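Local coordinates for protein chorismatase (Streptomyces hygroscopicus, PDB 4BPS) that catalyses the hydrolysis of chorismate to pyruvate and a dihydroxycyclohexadienecarboxylic acid, which feeds the biosynthesis of the immunosuppressants FK506 and FK520, at residues V62-R67 and A324-D329; G257-Q262 and D307-V312; L296-R301 and V337-M342. All blocks are in the same frame, centred on the assembly; numbering follows the deposited sequence.

From the N terminus, the first segment reached is the loop V62-R67, which meets A324-D329 much later in the chain; contact 1 therefore closes a loop of 256 residues, tying the turn after strand 57-62 to strand 323-327. Contact 2 lies wholly within that span and joins the start of helix 259-274 to helix 306-314. Contact 3 pairs strand 296-300 with strand 337-343 and crosses both others, because its first segment falls inside each of their loops and its second beyond them. Strand 296-300 is the shared element: backbone bonds connect V298 to A324 and L326 of contact 1, while V309 of contact 2 packs on V298 and V300.

Contact 1 of 3, residues V62-R67 and A324-D329; sequences VHTTTR and ALLHTD
T64 meets the end of the strand through its backbone carbonyl. T64 O lies 3.5 Å from L326 CB and 3.4 Å from T328 CB, so the oxygen rests against the roots of two side chains that leave the backbone toward the loop.

T65 is the residue in register with H327, their CA atoms 4.6 Å apart, and it holds that residue's backbone at two points. H327 N donates to T65 OG1 over 3.0 Å, nearly straight at 168°. The hydroxyl faces the strand because chi1 of -161° swings it anti to the T65 nitrogen. The other point is a CA-H...O contact, T65 CA to H327 O at 3.4 Å, with an angle of 171° at the hydrogen. Beside these polar links, T65 CB packs on L326 CD2 at 3.7 Å, the two side chains crossing at about a right angle.

T66 ends the touching run. Its OG1 comes to the imidazole edge of H327, in the ring plane, and makes a hydrogen bond of 2.7 Å to ND1. The neighbouring methyl follows, T66 CG2 standing 3.4 Å from H327 ND1.

Three hydroxyls also bond outside the two segments: T64 OG1 to H44 ND1, T65 OG1 to E70 OE1, its strongest polar partner, and T328 OG1 to G183 O of strand 178-184. The contact thus joins a loop between strands 57-62 and 72-77 of the five-stranded sheet to strand 323-327, which within this chain lies at the edge of the sheet that carries the active-site residue E338. L326 spans the junction, touching H44 of strand 38-44 and Y299 of strand 296-300, while L325 and H327 reach L306 of helix 306-314.

Contact 2 of 3, residues G257-Q262 and D307-V312; sequences GDVTGQ and DTVRRV
V259 and V309 make the tightest apolar touch between the two helices, V259 CG2 to V309 CG2 at 3.6 Å, with the side chains crossing at about a right angle. The other branch of V259 reaches a different residue, its CG1 lying 4.1 Å from T308 CG2. One turn further along the second helix, T260 CG2 meets V312 CG2 at 4.0 Å. All three touches are methyl to methyl.

A polar atom enters the interface only as a van der Waals neighbour: T260 OG1 sits 3.4 Å from T308 CG2. T308 presents its methyl there because chi1 of -60° places CG2 anti to the backbone nitrogen and keeps OG1 beside that nitrogen.

The two side-chain bonds that shape these helix turns each lie within one segment. D258 is the N-cap of helix 259-274, its OD1 accepting from G261 N over 2.9 Å, the donor standing 61° out of the carboxylate plane. In the second helix a salt bridge spans one turn, R311 NH1 to D307 OD2 at 2.8 Å, with the oxygen in the guanidinium plane.

Both helices cover the same face of the sheet that holds strands 296-300 and 337-343. V309 packs on V298 and V300 of the former, V259 and V309 both touch V337 of the latter, and V312 extends the interhelix seam to C263 and E264 of helix 259-274.

Contact 3 of 3, residues L296-R301 and V337-M342; sequences LKVYVR and VEIEGM. With 3EB (3-(2-carboxyethyl)benzoic acid), chain B.
The Y299 ring receives E340 OE1 at its edge, in the ring plane, while the E340 carboxylate is turned 76° from that ring. The phenol OH donates to E340 OE1 over 2.7 Å, and K297 NZ forms a salt bridge with E340 OE2 at 2.9 Å. Both donors stand above the carboxylate plane and on the same side of it.

E340 reaches them with CG between its backbone nitrogen and carbonyl carbon (chi1 65°) and the chain extended beyond; K297 lies alongside, pointing the same way, bent at chi2 and chi3 to bring NZ round. Each oxygen of the buried carboxylate has a second hydrogen-bonding partner, T180 on OE1 and W138 on OE2; K297 NZ is also held by a salt bridge to E74, its strongest partner, and by Y140 OH. A leucine in place of E340 would probably leave the Y299 hydroxyl without this acceptor and K297 with one carboxylate mate fewer.

Beneath these groups the strands run antiparallel, at 171°. K297-E340 and Y299-E338 are hydrogen-bonded pairs, with E340 N to K297 O at 3.0 Å and Y299 N to E338 O at 2.8 Å. V298-I339 and V300-V337 are the non-hydrogen-bonded pairs, and their side chains cover the opposite face, on which helices 259-274 and 306-314 pack. At the strand's start, L296 CD2 meets I339 CG2 at 3.7 Å.

The polar face leads into the active site. E338, the proton acceptor of the reaction, extends from it and brings OE2 to 3.2 Å from CA of the bound 3-(2-carboxyethyl)benzoic acid, which Y155, R162, Y215 and R228 bond elsewhere. A sheet with helices on one face and the catalytic pocket on the other agrees with the YjgF fold of this chorismatase.

Contact 1 of 3, residues V62-R67 and A324-D329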
# COMPACT_ATOMS: atom_id res chain seq x y z
N VAL A 62 -5.67 11.45 -3.43
CA VAL A 62 -4.71 11.04 -4.46
C VAL A 62 -5.44 10.78 -5.77
O VAL A 62 -6.61 10.38 -5.79
CB VAL A 62 -3.90 9.78 -4.01
CG1 VAL A 62 -2.95 10.14 -2.87
CG2 VAL A 62 -4.83 8.61 -3.62
N HIS A 63 -4.74 11.07 -6.85
CA HIS A 63 -5.35 11.04 -8.18
C HIS A 63 -5.13 9.65 -8.81
O HIS A 63 -4.32 9.47 -9.72
CB HIS A 63 -4.78 12.16 -9.04
CG HIS A 63 -5.53 12.40 -10.32
ND1 HIS A 63 -5.35 13.53 -11.08
CD2 HIS A 63 -6.43 11.63 -10.98
CE1 HIS A 63 -6.13 13.46 -12.14
NE2 HIS A 63 -6.79 12.31 -12.11
N THR A 64 -5.87 8.69 -8.28
CA THR A 64 -5.66 7.29 -8.62
C THR A 64 -6.70 6.71 -9.58
O THR A 64 -6.65 5.52 -9.90
CB THR A 64 -5.60 6.44 -7.37
OG1 THR A 64 -6.72 6.82 -6.54
CG2 THR A 64 -4.28 6.66 -6.63
N THR A 65 -7.62 7.55 -10.08
CA THR A 65 -8.50 7.09 -11.15
C THR A 65 -8.94 8.26 -12.03
O THR A 65 -8.57 9.40 -11.76
CB THR A 65 -9.66 6.25 -10.60
OG1 THR A 65 -10.20 5.47 -11.70
CG2 THR A 65 -10.71 7.13 -9.92
N THR A 66 -9.67 7.95 -13.09
CA THR A 66 -9.95 8.91 -14.15
C THR A 66 -11.43 9.21 -14.32
O THR A 66 -11.79 9.99 -15.20
CB THR A 66 -9.37 8.44 -15.50
OG1 THR A 66 -9.98 7.20 -15.85
CG2 THR A 66 -7.86 8.29 -15.42
N ARG A 67 -12.29 8.59 -13.51
CA ARG A 67 -13.73 8.89 -13.53
C ARG A 67 -14.20 9.18 -12.11
O ARG A 67 -13.88 8.43 -11.17
CB ARG A 67 -14.54 7.72 -14.04
CG ARG A 67 -14.36 7.40 -15.50
CD ARG A 67 -15.18 6.16 -15.84
NE ARG A 67 -16.61 6.38 -15.60
CZ ARG A 67 -17.46 6.88 -16.49
NH1 ARG A 67 -17.03 7.22 -17.70
NH2 ARG A 67 -18.74 7.03 -16.17
N ALA A 324 -12.68 -2.22 -4.96
CA ALA A 324 -12.67 -0.96 -5.69
C ALA A 324 -11.69 -1.06 -6.84
O ALA A 324 -10.50 -1.33 -6.64
CB ALA A 324 -12.23 0.17 -4.77
N LEU A 325 -12.18 -0.81 -8.05
CA LEU A 325 -11.30 -0.78 -9.23
C LEU A 325 -10.89 0.67 -9.49
O LEU A 325 -11.71 1.58 -9.41
CB LEU A 325 -11.99 -1.38 -10.47
CG LEU A 325 -11.75 -2.89 -10.66
CD1 LEU A 325 -12.43 -3.68 -9.57
CD2 LEU A 325 -12.21 -3.35 -12.03
N LEU A 326 -9.60 0.86 -9.79
CA LEU A 326 -9.02 2.18 -10.02
C LEU A 326 -8.23 2.12 -11.32
O LEU A 326 -7.38 1.24 -11.49
CB LEU A 326 -8.11 2.57 -8.85
CG LEU A 326 -8.84 2.80 -7.51
CD1 LEU A 326 -7.83 2.84 -6.36
CD2 LEU A 326 -9.66 4.09 -7.56
N HIS A 327 -8.47 3.09 -12.21
CA HIS A 327 -7.82 3.15 -13.50
C HIS A 327 -6.54 3.95 -13.36
O HIS A 327 -6.60 5.20 -13.24
CB HIS A 327 -8.76 3.82 -14.49
CG HIS A 327 -8.14 4.03 -15.82
ND1 HIS A 327 -8.45 5.11 -16.62
CD2 HIS A 327 -7.19 3.32 -16.47
CE1 HIS A 327 -7.73 5.03 -17.72
NE2 HIS A 327 -6.95 3.97 -17.66
N THR A 328 -5.39 3.28 -13.33
CA THR A 328 -4.12 3.97 -13.12
C THR A 328 -2.97 3.03 -13.51
O THR A 328 -3.16 1.82 -13.66
CB THR A 328 -4.01 4.42 -11.65
OG1 THR A 328 -3.03 5.46 -11.55
CG2 THR A 328 -3.68 3.26 -10.71
N ASP A 329 -1.79 3.61 -13.72
CA ASP A 329 -0.63 2.85 -14.17
C ASP A 329 0.03 2.03 -13.07
O ASP A 329 -0.16 2.29 -11.87
CB ASP A 329 0.40 3.80 -14.77
CG ASP A 329 -0.01 4.36 -16.15
OD1 ASP A 329 -1.04 3.99 -16.71
OD2 ASP A 329 0.77 5.13 -16.71

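Contact 2 of 3, residues G257-Q262 and D307-V312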
# COMPACT_ATOMS: atom_id res chain seq x y z
N GLY A 257 0.85 -8.46 -22.39
CA GLY A 257 -0.26 -8.01 -23.21
C GLY A 257 -1.59 -8.68 -22.91
O GLY A 257 -2.56 -8.43 -23.63
N ASP A 258 -1.66 -9.50 -21.85
CA ASP A 258 -2.81 -10.36 -21.59
C ASP A 258 -3.32 -10.05 -20.18
O ASP A 258 -2.85 -10.62 -19.20
CB ASP A 258 -2.33 -11.81 -21.75
CG ASP A 258 -3.30 -12.85 -21.20
OD1 ASP A 258 -4.50 -12.54 -21.01
OD2 ASP A 258 -2.84 -14.01 -21.02
N VAL A 259 -4.25 -9.11 -20.07
CA VAL A 259 -4.64 -8.64 -18.74
C VAL A 259 -5.37 -9.74 -17.97
O VAL A 259 -5.27 -9.81 -16.74
CB VAL A 259 -5.48 -7.36 -18.80
CG1 VAL A 259 -6.88 -7.61 -19.36
CG2 VAL A 259 -5.52 -6.70 -17.45
N THR A 260 -6.11 -10.59 -18.67
CA THR A 260 -6.79 -11.69 -18.00
C THR A 260 -5.76 -12.63 -17.35
O THR A 260 -5.88 -12.98 -16.17
CB THR A 260 -7.67 -12.46 -19.00
OG1 THR A 260 -8.72 -11.60 -19.41
CG2 THR A 260 -8.27 -13.71 -18.36
N GLY A 261 -4.76 -13.05 -18.12
CA GLY A 261 -3.73 -13.92 -17.59
C GLY A 261 -2.94 -13.28 -16.45
O GLY A 261 -2.68 -13.91 -15.42
N GLN A 262 -2.59 -12.00 -16.59
CA GLN A 262 -1.90 -11.31 -15.50
C GLN A 262 -2.78 -11.26 -14.26
O GLN A 262 -2.28 -11.43 -13.15
CB GLN A 262 -1.45 -9.90 -15.87
CG GLN A 262 -0.30 -9.89 -16.88
CD GLN A 262 0.35 -8.54 -17.01
OE1 GLN A 262 0.11 -7.61 -16.23
NE2 GLN A 262 1.20 -8.40 -18.00
N ASP A 307 -13.57 -3.64 -17.12
CA ASP A 307 -14.65 -4.61 -16.96
C ASP A 307 -14.14 -6.05 -17.09
O ASP A 307 -14.62 -6.93 -16.41
CB ASP A 307 -15.79 -4.36 -17.94
CG ASP A 307 -17.06 -5.06 -17.51
OD1 ASP A 307 -17.58 -4.74 -16.41
OD2 ASP A 307 -17.53 -5.94 -18.25
N THR A 308 -13.18 -6.28 -17.98
CA THR A 308 -12.56 -7.59 -18.12
C THR A 308 -12.01 -8.04 -16.76
O THR A 308 -12.27 -9.16 -16.30
CB THR A 308 -11.43 -7.53 -19.17
OG1 THR A 308 -11.98 -7.12 -20.42
CG2 THR A 308 -10.74 -8.88 -19.32
N VAL A 309 -11.26 -7.15 -16.13
CA VAL A 309 -10.67 -7.46 -14.84
C VAL A 309 -11.73 -7.63 -13.75
O VAL A 309 -11.62 -8.55 -12.93
CB VAL A 309 -9.64 -6.38 -14.46
CG1 VAL A 309 -9.22 -6.47 -13.00
CG2 VAL A 309 -8.42 -6.47 -15.37
N ARG A 310 -12.74 -6.77 -13.75
CA ARG A 310 -13.81 -6.88 -12.77
C ARG A 310 -14.41 -8.29 -12.80
O ARG A 310 -14.65 -8.89 -11.75
CB ARG A 310 -14.90 -5.85 -13.04
CG ARG A 310 -15.90 -5.76 -11.89
CD ARG A 310 -16.99 -4.70 -12.15
NE ARG A 310 -16.45 -3.35 -12.36
CZ ARG A 310 -16.07 -2.53 -11.39
NH1 ARG A 310 -16.19 -2.89 -10.12
NH2 ARG A 310 -15.58 -1.32 -11.69
N ARG A 311 -14.63 -8.82 -14.01
CA ARG A 311 -15.26 -10.12 -14.16
C ARG A 311 -14.34 -11.26 -13.70
O ARG A 311 -14.79 -12.21 -13.06
CB ARG A 311 -15.75 -10.33 -15.61
CG ARG A 311 -16.89 -9.38 -15.99
CD ARG A 311 -17.58 -9.72 -17.32
NE ARG A 311 -16.67 -10.25 -18.33
CZ ARG A 311 -16.07 -9.53 -19.27
NH1 ARG A 311 -16.29 -8.22 -19.34
NH2 ARG A 311 -15.26 -10.11 -20.14
N VAL A 312 -13.04 -11.17 -14.01
CA VAL A 312 -12.10 -12.16 -13.53
C VAL A 312 -12.07 -12.18 -12.02
O VAL A 312 -12.09 -13.26 -11.40
CB VAL A 312 -10.68 -11.88 -14.08
CG1 VAL A 312 -9.65 -12.77 -13.41
CG2 VAL A 312 -10.63 -12.06 -15.60

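Contact 3 of 3, residues L296-R301 and V337-M342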
# COMPACT_ATOMS: atom_id res chain seq x y z
N LEU A 296 -10.31 -4.79 -0.99
CA LEU A 296 -9.39 -4.91 -2.10
C LEU A 296 -9.43 -3.70 -3.00
O LEU A 296 -10.51 -3.18 -3.30
CB LEU A 296 -9.70 -6.16 -2.93
CG LEU A 296 -9.60 -7.48 -2.16
CD1 LEU A 296 -10.97 -8.02 -1.76
CD2 LEU A 296 -8.86 -8.51 -2.99
N LYS A 297 -8.26 -3.28 -3.44
CA LYS A 297 -8.13 -2.31 -4.52
C LYS A 297 -7.48 -3.02 -5.70
O LYS A 297 -6.48 -3.73 -5.53
CB LYS A 297 -7.32 -1.08 -4.10
CG LYS A 297 -8.12 -0.23 -3.10
CD LYS A 297 -7.29 0.35 -1.98
CE LYS A 297 -6.25 1.27 -2.51
NZ LYS A 297 -5.20 1.56 -1.45
N VAL A 298 -8.08 -2.83 -6.87
CA VAL A 298 -7.65 -3.47 -8.10
C VAL A 298 -7.27 -2.35 -9.08
O VAL A 298 -8.14 -1.59 -9.51
CB VAL A 298 -8.78 -4.36 -8.68
CG1 VAL A 298 -8.32 -5.01 -9.99
CG2 VAL A 298 -9.20 -5.43 -7.67
N TYR A 299 -5.97 -2.23 -9.35
CA TYR A 299 -5.46 -1.17 -10.20
C TYR A 299 -5.34 -1.70 -11.61
O TYR A 299 -4.78 -2.79 -11.80
CB TYR A 299 -4.09 -0.75 -9.71
CG TYR A 299 -4.01 -0.37 -8.25
CD1 TYR A 299 -4.49 0.86 -7.79
CD2 TYR A 299 -3.40 -1.21 -7.31
CE1 TYR A 299 -4.36 1.24 -6.45
CE2 TYR A 299 -3.27 -0.85 -5.97
CZ TYR A 299 -3.75 0.39 -5.55
OH TYR A 299 -3.61 0.81 -4.26
N VAL A 300 -5.89 -0.97 -12.58
CA VAL A 300 -5.96 -1.45 -13.96
C VAL A 300 -5.45 -0.37 -14.89
O VAL A 300 -5.92 0.78 -14.86
CB VAL A 300 -7.41 -1.81 -14.36
CG1 VAL A 300 -7.47 -2.37 -15.76
CG2 VAL A 300 -8.01 -2.83 -13.35
N ARG A 301 -4.47 -0.72 -15.73
CA ARG A 301 -3.79 0.27 -16.57
C ARG A 301 -4.69 0.88 -17.65
O ARG A 301 -4.67 2.10 -17.86
CB ARG A 301 -2.56 -0.37 -17.21
CG ARG A 301 -1.85 0.53 -18.24
CD ARG A 301 -0.58 -0.12 -18.76
NE ARG A 301 0.41 -0.33 -17.72
CZ ARG A 301 1.26 0.62 -17.29
NH1 ARG A 301 1.28 1.83 -17.84
NH2 ARG A 301 2.07 0.34 -16.26
N VAL A 337 -2.24 -4.88 -14.43
CA VAL A 337 -3.21 -5.00 -13.35
C VAL A 337 -2.47 -5.39 -12.08
O VAL A 337 -1.46 -6.11 -12.14
CB VAL A 337 -4.28 -6.07 -13.71
CG1 VAL A 337 -3.65 -7.46 -14.05
CG2 VAL A 337 -5.33 -6.20 -12.58
N GLU A 338 -2.94 -4.90 -10.93
CA GLU A 338 -2.46 -5.39 -9.65
C GLU A 338 -3.61 -5.37 -8.65
O GLU A 338 -4.56 -4.60 -8.81
CB GLU A 338 -1.36 -4.51 -9.07
CG GLU A 338 -0.05 -4.66 -9.75
CD GLU A 338 1.02 -3.90 -9.00
OE1 GLU A 338 0.67 -2.88 -8.33
OE2 GLU A 338 2.19 -4.28 -9.06
N ILE A 339 -3.49 -6.18 -7.61
CA ILE A 339 -4.51 -6.28 -6.59
C ILE A 339 -3.86 -6.26 -5.21
O ILE A 339 -2.88 -6.98 -4.98
CB ILE A 339 -5.32 -7.59 -6.74
CG1 ILE A 339 -5.85 -7.75 -8.17
CG2 ILE A 339 -6.48 -7.62 -5.74
CD1 ILE A 339 -5.16 -8.79 -8.96
N GLU A 340 -4.40 -5.45 -4.30
CA GLU A 340 -4.02 -5.48 -2.90
C GLU A 340 -5.28 -5.78 -2.07
O GLU A 340 -6.41 -5.64 -2.54
CB GLU A 340 -3.40 -4.14 -2.45
CG GLU A 340 -4.36 -2.98 -2.50
CD GLU A 340 -3.73 -1.68 -2.01
OE1 GLU A 340 -2.78 -1.20 -2.65
OE2 GLU A 340 -4.20 -1.13 -0.96
N GLY A 341 -5.09 -6.10 -0.79
CA GLY A 341 -6.21 -6.29 0.10
C GLY A 341 -5.71 -6.74 1.46
O GLY A 341 -4.51 -6.74 1.73
N MSE A 342 -6.62 -7.19 2.32
CA MSE A 342 -6.24 -7.61 3.67
C MSE A 342 -7.19 -8.68 4.17
O MSE A 342 -8.30 -8.85 3.66
CB MSE A 342 -6.20 -6.42 4.64
CG MSE A 342 -7.54 -5.76 4.87
SE MSE A 342 -7.46 -4.42 6.30
CE MSE A 342 -7.56 -5.66 7.76
C 3EB B . 6.32 -6.16 -8.14
O 3EB B . 7.49 -5.78 -8.18
CA 3EB B . 5.19 -5.34 -8.72
OAB 3EB B . 7.67 -0.42 -5.27
OAD 3EB B . 6.44 -0.38 -3.42
CAE 3EB B . 4.38 -4.15 -6.03
CAF 3EB B . 4.27 -3.74 -4.71
CAG 3EB B . 5.23 -3.47 -6.91
CAH 3EB B . 4.99 -2.65 -4.25
CAL 3EB B . 6.71 -0.84 -4.59
CAM 3EB B . 5.96 -2.38 -6.43
CAN 3EB B . 5.86 -1.98 -5.10
OXT 3EB B . 5.98 -7.30 -7.65
C2 3EB B . 5.33 -3.84 -8.39